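Local coordinates for protein 4-hydroxy-tetrahydrodipicolinate synthase (Methanocaldococcus jannaschii DSM 2661, PDB 2YXG) that probably catalyses the condensation of pyruvate with aspartate semialdehyde to 4-hydroxy-tetrahydrodipicolinate, a step of lysine biosynthesis, as a homotetrameric TIM-barrel enzyme, at residues A8-F13 with I248-A253; Q71-A76 with A96-S101; L100-Y105 with S136-N141. All blocks are in the same frame, centred on the assembly; numbering follows the deposited sequence.

Contact 1 (A8-F13 with I248-A253); sequences AIITPF and IPVKTA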
loop_
_atom_site.group_PDB
_atom_site.type_symbol
_atom_site.label_atom_id
_atom_site.label_comp_id
_atom_site.label_asym_id
_atom_site.label_seq_id
_atom_site.Cartn_x
_atom_site.Cartn_y
_atom_site.Cartn_z
ATOM N N ALA A 8 25.952 -9.384 4.846
ATOM C CA ALA A 8 25.232 -10.561 4.398
ATOM C C ALA A 8 25.949 -10.972 3.143
ATOM O O ALA A 8 25.848 -10.313 2.084
ATOM C CB ALA A 8 23.739 -10.235 4.143
ATOM N N ILE A 9 26.782 -11.997 3.282
ATOM C CA ILE A 9 27.688 -12.328 2.201
ATOM C C ILE A 9 26.990 -13.007 1.057
ATOM O O ILE A 9 26.005 -13.767 1.256
ATOM C CB ILE A 9 28.907 -13.167 2.628
ATOM C CG1 ILE A 9 28.474 -14.506 3.251
ATOM C CG2 ILE A 9 29.851 -12.282 3.497
ATOM C CD1 ILE A 9 29.554 -15.605 3.185
ATOM N N ILE A 10 27.462 -12.699 -0.150
ATOM C CA ILE A 10 27.005 -13.438 -1.281
ATOM C C ILE A 10 27.583 -14.839 -1.266
ATOM O O ILE A 10 28.596 -15.120 -0.603
ATOM C CB ILE A 10 27.367 -12.746 -2.599
ATOM C CG1 ILE A 10 28.913 -12.719 -2.773
ATOM C CG2 ILE A 10 26.707 -11.364 -2.628
ATOM C CD1 ILE A 10 29.378 -12.886 -4.200
ATOM N N THR A 11 26.914 -15.726 -1.990
ATOM C CA THR A 11 27.487 -17.034 -2.318
ATOM C C THR A 11 28.030 -16.933 -3.775
ATOM O O THR A 11 27.264 -16.910 -4.716
ATOM C CB THR A 11 26.417 -18.183 -2.162
ATOM O OG1 THR A 11 25.855 -18.167 -0.841
ATOM C CG2 THR A 11 27.022 -19.568 -2.412
ATOM N N PRO A 12 29.350 -16.894 -3.954
ATOM C CA PRO A 12 29.890 -16.825 -5.329
ATOM C C PRO A 12 29.852 -18.203 -5.984
ATOM O O PRO A 12 30.026 -19.206 -5.296
ATOM C CB PRO A 12 31.333 -16.355 -5.127
ATOM C CG PRO A 12 31.648 -16.579 -3.668
ATOM C CD PRO A 12 30.412 -16.960 -2.931
ATOM N N PHE A 13 29.565 -18.239 -7.289
ATOM C CA PHE A 13 29.503 -19.439 -8.078
ATOM C C PHE A 13 30.609 -19.420 -9.185
ATOM O O PHE A 13 30.933 -18.359 -9.757
ATOM C CB PHE A 13 28.103 -19.608 -8.731
ATOM C CG PHE A 13 26.924 -19.623 -7.746
ATOM C CD1 PHE A 13 26.871 -20.551 -6.678
ATOM C CD2 PHE A 13 25.840 -18.707 -7.909
ATOM C CE1 PHE A 13 25.780 -20.559 -5.767
ATOM C CE2 PHE A 13 24.729 -18.692 -7.003
ATOM C CZ PHE A 13 24.697 -19.611 -5.911
ATOM N N ILE A 248 21.048 -9.112 -6.984
ATOM C CA ILE A 248 21.472 -8.862 -8.355
ATOM C C ILE A 248 22.533 -7.731 -8.446
ATOM O O ILE A 248 23.599 -7.946 -9.007
ATOM C CB ILE A 248 20.306 -8.572 -9.284
ATOM C CG1 ILE A 248 19.447 -9.831 -9.471
ATOM C CG2 ILE A 248 20.888 -8.008 -10.655
ATOM C CD1 ILE A 248 17.966 -9.545 -9.916
ATOM N N PRO A 249 22.236 -6.556 -7.885
ATOM C CA PRO A 249 23.180 -5.449 -7.899
ATOM C C PRO A 249 24.510 -5.720 -7.167
ATOM O O PRO A 249 25.563 -5.428 -7.710
ATOM C CB PRO A 249 22.396 -4.295 -7.239
ATOM C CG PRO A 249 20.932 -4.656 -7.450
ATOM C CD PRO A 249 20.969 -6.160 -7.228
ATOM N N VAL A 250 24.477 -6.243 -5.962
ATOM C CA VAL A 250 25.713 -6.534 -5.251
ATOM C C VAL A 250 26.574 -7.548 -5.979
ATOM O O VAL A 250 27.771 -7.348 -6.079
ATOM C CB VAL A 250 25.508 -6.892 -3.734
ATOM C CG1 VAL A 250 24.860 -8.283 -3.524
ATOM C CG2 VAL A 250 26.836 -6.809 -2.989
ATOM N N LYS A 251 25.998 -8.591 -6.550
ATOM C CA LYS A 251 26.839 -9.514 -7.310
ATOM C C LYS A 251 27.384 -8.835 -8.609
ATOM O O LYS A 251 28.512 -9.056 -9.040
ATOM C CB LYS A 251 26.051 -10.776 -7.617
ATOM C CG LYS A 251 26.807 -12.069 -7.355
ATOM C CD LYS A 251 25.925 -13.365 -7.579
ATOM C CE LYS A 251 26.399 -14.435 -6.633
ATOM N NZ LYS A 251 25.964 -15.798 -7.009
ATOM N N THR A 252 26.568 -7.981 -9.224
ATOM C CA THR A 252 26.969 -7.351 -10.459
ATOM C C THR A 252 28.153 -6.447 -10.146
ATOM O O THR A 252 29.167 -6.476 -10.881
ATOM C CB THR A 252 25.836 -6.565 -11.012
ATOM O OG1 THR A 252 24.742 -7.468 -11.187
ATOM C CG2 THR A 252 26.206 -5.920 -12.323
ATOM N N ALA A 253 28.022 -5.681 -9.042
ATOM C CA ALA A 253 29.061 -4.827 -8.554
ATOM C C ALA A 253 30.388 -5.579 -8.218
ATOM O O ALA A 253 31.455 -5.135 -8.636
ATOM C CB ALA A 253 28.567 -4.040 -7.370
#
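In the TIM barrel of this synthase, the loop that follows the first strand, 4-7, meets the helix 248-256 through Lys251, whose long side chain crosses to the backbone at Thr11. Its NZ donates to Thr11 O at 2.9 Å, with a C=O...N angle of 156° and the donor tilted out of the carbonyl plane. A bend at chi3 (-149°) turns the ammonium onto that oxygen. The same nitrogen lies 3.0 Å from Phe13 CD2 and approaches the ring obliquely, while Thr11 O itself sits over the centre of one ring face. Glu46 adds a salt bridge and Glu263 O a further hydrogen bond, so three oxygens grip the buried charge. Nearer the helix backbone the contact is apolar: Ile10 CG2 packs on Val250 CG1 at 3.7 Å, and Ile10 CD1 crosses the lysine chain at a slant, 4.1 Å from Lys251 CE. With a methionine in place of Lys251, Glu46 would probably lose this counter-charge, and Thr11 O this donor. Val250 also comes near Thr44, a predicted pyruvate-binding residue. Helix 20-32 covers Ile9 and Pro12, strand 17-18 touches Thr11 and Phe13, and helix 273-286 packs on Thr252 and Ala253.

Contact 2 (Q71-A76 with A96-S101); sequences QVIAGA and ADAVLS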
loop_
_atom_site.group_PDB
_atom_site.type_symbol
_atom_site.label_atom_id
_atom_site.label_comp_id
_atom_site.label_asym_id
_atom_site.label_seq_id
_atom_site.Cartn_x
_atom_site.Cartn_y
_atom_site.Cartn_z
ATOM N N GLN A 71 32.160 -13.095 14.559
ATOM C CA GLN A 71 30.956 -13.907 14.769
ATOM C C GLN A 71 30.460 -14.446 13.458
ATOM O O GLN A 71 30.576 -13.798 12.419
ATOM C CB GLN A 71 29.874 -13.110 15.478
ATOM C CG GLN A 71 30.366 -12.506 16.811
ATOM C CD GLN A 71 29.576 -11.280 17.171
ATOM O OE1 GLN A 71 30.015 -10.149 16.939
ATOM N NE2 GLN A 71 28.382 -11.488 17.705
ATOM N N VAL A 72 29.953 -15.662 13.499
ATOM C CA VAL A 72 29.346 -16.297 12.335
ATOM C C VAL A 72 27.871 -16.506 12.605
ATOM O O VAL A 72 27.487 -17.204 13.530
ATOM C CB VAL A 72 30.049 -17.645 11.913
ATOM C CG1 VAL A 72 29.288 -18.305 10.779
ATOM C CG2 VAL A 72 31.512 -17.381 11.547
ATOM N N ILE A 73 27.048 -15.866 11.802
ATOM C CA ILE A 73 25.627 -15.973 11.949
ATOM C C ILE A 73 25.160 -16.752 10.742
ATOM O O ILE A 73 25.399 -16.344 9.576
ATOM C CB ILE A 73 24.970 -14.598 11.947
ATOM C CG1 ILE A 73 25.663 -13.697 12.976
ATOM C CG2 ILE A 73 23.395 -14.692 12.110
ATOM C CD1 ILE A 73 25.163 -12.284 12.950
ATOM N N ALA A 74 24.495 -17.866 11.004
ATOM C CA ALA A 74 24.082 -18.775 9.921
ATOM C C ALA A 74 22.615 -18.555 9.592
ATOM O O ALA A 74 21.753 -18.576 10.485
ATOM C CB ALA A 74 24.339 -20.207 10.330
ATOM N N GLY A 75 22.314 -18.302 8.321
ATOM C CA GLY A 75 20.912 -18.188 7.923
ATOM C C GLY A 75 20.343 -19.606 8.067
ATOM O O GLY A 75 20.988 -20.579 7.672
ATOM N N ALA A 76 19.184 -19.716 8.690
ATOM C CA ALA A 76 18.544 -21.028 8.987
ATOM C C ALA A 76 17.028 -20.882 9.058
ATOM O O ALA A 76 16.351 -21.661 9.688
ATOM C CB ALA A 76 19.102 -21.646 10.309
ATOM N N ALA A 96 28.570 -22.468 14.205
ATOM C CA ALA A 96 28.167 -21.039 14.097
ATOM C C ALA A 96 27.969 -20.459 15.472
ATOM O O ALA A 96 27.776 -21.201 16.450
ATOM C CB ALA A 96 26.914 -20.849 13.255
ATOM N N ASP A 97 28.060 -19.137 15.543
ATOM C CA ASP A 97 27.869 -18.428 16.778
ATOM C C ASP A 97 26.418 -18.039 17.047
ATOM O O ASP A 97 26.048 -17.838 18.179
ATOM C CB ASP A 97 28.764 -17.181 16.767
ATOM C CG ASP A 97 30.203 -17.546 16.647
ATOM O OD1 ASP A 97 30.713 -18.095 17.668
ATOM O OD2 ASP A 97 30.817 -17.368 15.548
ATOM N N ALA A 98 25.599 -17.979 16.006
ATOM C CA ALA A 98 24.246 -17.421 16.095
ATOM C C ALA A 98 23.463 -17.847 14.866
ATOM O O ALA A 98 24.029 -18.354 13.881
ATOM C CB ALA A 98 24.277 -15.840 16.234
ATOM N N VAL A 99 22.149 -17.717 14.944
ATOM C CA VAL A 99 21.318 -18.074 13.817
ATOM C C VAL A 99 20.536 -16.824 13.406
ATOM O O VAL A 99 20.089 -16.070 14.258
ATOM C CB VAL A 99 20.504 -19.364 14.153
ATOM C CG1 VAL A 99 19.058 -19.275 13.855
ATOM C CG2 VAL A 99 21.121 -20.543 13.455
ATOM N N LEU A 100 20.475 -16.575 12.092
ATOM C CA LEU A 100 19.497 -15.639 11.564
ATOM C C LEU A 100 18.287 -16.432 11.057
ATOM O O LEU A 100 18.429 -17.382 10.255
ATOM C CB LEU A 100 20.085 -14.805 10.424
ATOM C CG LEU A 100 19.066 -13.755 9.924
ATOM C CD1 LEU A 100 19.382 -12.348 10.451
ATOM C CD2 LEU A 100 18.908 -13.827 8.425
ATOM N N SER A 101 17.104 -16.005 11.482
ATOM C CA SER A 101 15.894 -16.754 11.227
ATOM C C SER A 101 14.736 -15.812 10.707
ATOM O O SER A 101 14.157 -15.019 11.454
ATOM C CB SER A 101 15.512 -17.492 12.516
ATOM O OG SER A 101 14.403 -18.336 12.292
HETATM O O HOH W 1 15.634 -20.639 12.074
#
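Asp97 reaches across to Val72 at the start of the pairing between segments 71-76 and 96-101. Its CB lies 3.5 Å from Val72 O. CG stands beside the backbone N of its own residue (chi1 -61°), which turns the carboxylate toward the neighbouring strand and brings Asp97 CG 3.7 Å from Val72 N. At the tip, OD2 accepts from Val72 N at 2.8 Å with its anti lone pair. OD2 also rests against Gln71 CA. The backbone of Asp97 answers in the other direction: its N donates to Val72 O in the carbonyl plane, and Ala98 N adds a weak bond to that oxygen. The N and O of Val72 are thus both held, the one by a side chain and the other by main chain.

From here on the segments run as parallel neighbours in the eight-stranded barrel, the two strands of a beta-alpha-beta unit whose crossover is helix 81-94. Ala74 N donates to Ala98 O almost straight (172°), Leu100 N to Ala74 O, and Ala76 N to Leu100 O, this last one nearly in line with the carbonyl.

On the face of Ile73, Ala98 and Leu100, Ile73 CG2 presses on Leu100 CB at 3.7 Å and on Leu100 N at 3.5 Å, because chi1 (-52°) sets CG2 opposite the backbone N, while CG1 meets Ala98 CB. Leu100 also packs on Tyr132, the predicted proton donor/acceptor. The other face, with Ala74 and Val99, is turned to helix 81-94, where both side chains touch Ala91; here Ala74 CB meets Ala96 CB at 3.9 Å, and Val99 CG2 touches Ala76 CB. Past the last bridge, a water donates to Ala76 O and is hydrogen-bonded to Ser101 OG at 2.6 Å.

Contact 3 (L100-Y105 with S136-N141); sequences LSITPY and SRTAVN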
loop_
_atom_site.group_PDB
_atom_site.type_symbol
_atom_site.label_atom_id
_atom_site.label_comp_id
_atom_site.label_asym_id
_atom_site.label_seq_id
_atom_site.Cartn_x
_atom_site.Cartn_y
_atom_site.Cartn_z
ATOM N N LEU A 100 20.475 -16.575 12.092
ATOM C CA LEU A 100 19.497 -15.639 11.564
ATOM C C LEU A 100 18.287 -16.432 11.057
ATOM O O LEU A 100 18.429 -17.382 10.255
ATOM C CB LEU A 100 20.085 -14.805 10.424
ATOM C CG LEU A 100 19.066 -13.755 9.924
ATOM C CD1 LEU A 100 19.382 -12.348 10.451
ATOM C CD2 LEU A 100 18.908 -13.827 8.425
ATOM N N SER A 101 17.104 -16.005 11.482
ATOM C CA SER A 101 15.894 -16.754 11.227
ATOM C C SER A 101 14.736 -15.812 10.707
ATOM O O SER A 101 14.157 -15.019 11.454
ATOM C CB SER A 101 15.512 -17.492 12.516
ATOM O OG SER A 101 14.403 -18.336 12.292
ATOM N N ILE A 102 14.435 -15.887 9.426
ATOM C CA ILE A 102 13.457 -14.988 8.796
ATOM C C ILE A 102 12.031 -15.429 9.139
ATOM O O ILE A 102 11.742 -16.644 9.293
ATOM C CB ILE A 102 13.680 -14.966 7.234
ATOM C CG1 ILE A 102 12.902 -13.816 6.539
ATOM C CG2 ILE A 102 13.391 -16.362 6.620
ATOM C CD1 ILE A 102 13.373 -13.501 5.081
ATOM N N THR A 103 11.126 -14.449 9.284
ATOM C CA THR A 103 9.729 -14.789 9.389
ATOM C C THR A 103 9.390 -15.605 8.107
ATOM O O THR A 103 9.777 -15.201 6.999
ATOM C CB THR A 103 8.825 -13.543 9.437
ATOM O OG1 THR A 103 8.867 -12.899 8.148
ATOM C CG2 THR A 103 9.294 -12.507 10.549
ATOM N N PRO A 104 8.671 -16.738 8.256
ATOM C CA PRO A 104 8.133 -17.481 7.099
ATOM C C PRO A 104 7.493 -16.559 6.079
ATOM O O PRO A 104 6.715 -15.677 6.440
ATOM C CB PRO A 104 7.036 -18.349 7.742
ATOM C CG PRO A 104 7.676 -18.737 9.071
ATOM C CD PRO A 104 8.289 -17.390 9.528
ATOM N N TYR A 105 7.788 -16.800 4.806
ATOM C CA TYR A 105 7.377 -15.926 3.710
ATOM C C TYR A 105 6.304 -16.714 2.978
ATOM O O TYR A 105 6.209 -17.927 3.173
ATOM C CB TYR A 105 8.580 -15.653 2.758
ATOM C CG TYR A 105 9.484 -16.845 2.668
ATOM C CD1 TYR A 105 9.241 -17.861 1.738
ATOM C CD2 TYR A 105 10.541 -17.005 3.577
ATOM C CE1 TYR A 105 10.085 -18.996 1.696
ATOM C CE2 TYR A 105 11.353 -18.132 3.569
ATOM C CZ TYR A 105 11.131 -19.123 2.628
ATOM O OH TYR A 105 11.974 -20.249 2.583
ATOM N N SER A 136 8.381 -6.509 2.994
ATOM C CA SER A 136 8.264 -6.251 1.566
ATOM C C SER A 136 8.571 -7.541 0.773
ATOM O O SER A 136 8.156 -7.688 -0.388
ATOM C CB SER A 136 9.205 -5.109 1.154
ATOM O OG SER A 136 10.543 -5.492 1.380
ATOM N N ARG A 137 9.292 -8.477 1.375
ATOM C CA ARG A 137 9.508 -9.772 0.735
ATOM C C ARG A 137 8.590 -10.886 1.243
ATOM O O ARG A 137 8.281 -11.834 0.494
ATOM C CB ARG A 137 10.964 -10.233 0.878
ATOM C CG ARG A 137 12.036 -9.394 0.160
ATOM C CD ARG A 137 13.420 -9.914 0.624
ATOM N NE ARG A 137 14.517 -9.257 -0.099
ATOM C CZ ARG A 137 14.974 -9.616 -1.303
ATOM N NH1 ARG A 137 14.458 -10.674 -1.928
ATOM N NH2 ARG A 137 15.985 -8.935 -1.864
ATOM N N THR A 138 8.170 -10.817 2.512
ATOM C CA THR A 138 7.556 -12.009 3.124
ATOM C C THR A 138 6.041 -11.959 3.096
ATOM O O THR A 138 5.398 -13.012 3.232
ATOM C CB THR A 138 8.009 -12.227 4.563
ATOM O OG1 THR A 138 7.636 -11.072 5.324
ATOM C CG2 THR A 138 9.508 -12.439 4.636
ATOM N N ALA A 139 5.479 -10.750 2.950
ATOM C CA ALA A 139 4.016 -10.510 3.046
ATOM C C ALA A 139 3.528 -10.510 4.523
ATOM O O ALA A 139 2.327 -10.428 4.788
ATOM C CB ALA A 139 3.215 -11.558 2.220
ATOM N N VAL A 140 4.460 -10.614 5.478
ATOM C CA VAL A 140 4.078 -10.575 6.870
ATOM C C VAL A 140 4.961 -9.582 7.670
ATOM O O VAL A 140 6.132 -9.335 7.345
ATOM C CB VAL A 140 4.050 -12.014 7.412
ATOM C CG1 VAL A 140 5.485 -12.555 7.702
ATOM C CG2 VAL A 140 3.121 -12.118 8.587
ATOM N N ASN A 141 4.385 -8.976 8.684
ATOM C CA ASN A 141 5.122 -8.108 9.565
ATOM C C ASN A 141 5.135 -8.697 10.971
ATOM O O ASN A 141 4.083 -8.899 11.560
ATOM C CB ASN A 141 4.520 -6.694 9.577
ATOM C CG ASN A 141 5.342 -5.709 10.473
ATOM O OD1 ASN A 141 6.576 -5.650 10.364
ATOM N ND2 ASN A 141 4.655 -4.984 11.400
HETATM O O HOH W 2 9.020 -10.223 7.482
HETATM O O HOH W 3 4.397 -14.962 5.140
#
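Two waters carry the polar side of this contact, for no direct hydrogen bond joins Thr103 or Pro104 to Thr138. One water lies 2.8 Å from Thr103 OG1 and 2.7 Å from Thr138 OG1, linking hydroxyls that are themselves 3.6 Å apart; the other donates to both Pro104 O and Thr138 O. The setting is the C-terminal mouth of the TIM barrel, where the loop after strand 98-102 faces the end of the short helix 135-138. There Thr138 makes an ST turn: its OG1, placed between the backbone N and the carbonyl carbon (chi1 60°), accepts from Val140 N at 163°. Thr138 CG2 lies 4.0 Å from Ile102 CD1 and also meets Tyr105 CB; the Ile102 side chain packs on Tyr132. The Tyr105 ring leads away from Thr138 and stacks on Tyr106 of the second subunit, while Arg137 bonds to Asn246 O and to Tyr106 O of that subunit, so the contact is part of the subunit interface. Val140 points one methyl at the loop: CG1 stands 3.4 Å from Thr103 OG1 and 3.6 Å from Pro104 O.

How the contacts relate
Contacts 2 and 3 share Leu100 and Ser101: strand 98-102 is paired along its backbone in contact 2 and runs on into the loop of contact 3. Contact 1 touches neither, its nearest atoms lying about 7 Å from each, yet its segments enclose both along the chain. Contacts 1 and 2 are buried, whereas contact 3 is partly buried and packs against the second subunit. Chemistry follows place: main-chain bonds dominate between the strands of contact 2, a buried lysine charge joins loop to helix in contact 1, and bridging waters serve the loop and helix end of contact 3. All three come near predicted active-site or pyruvate-binding residues.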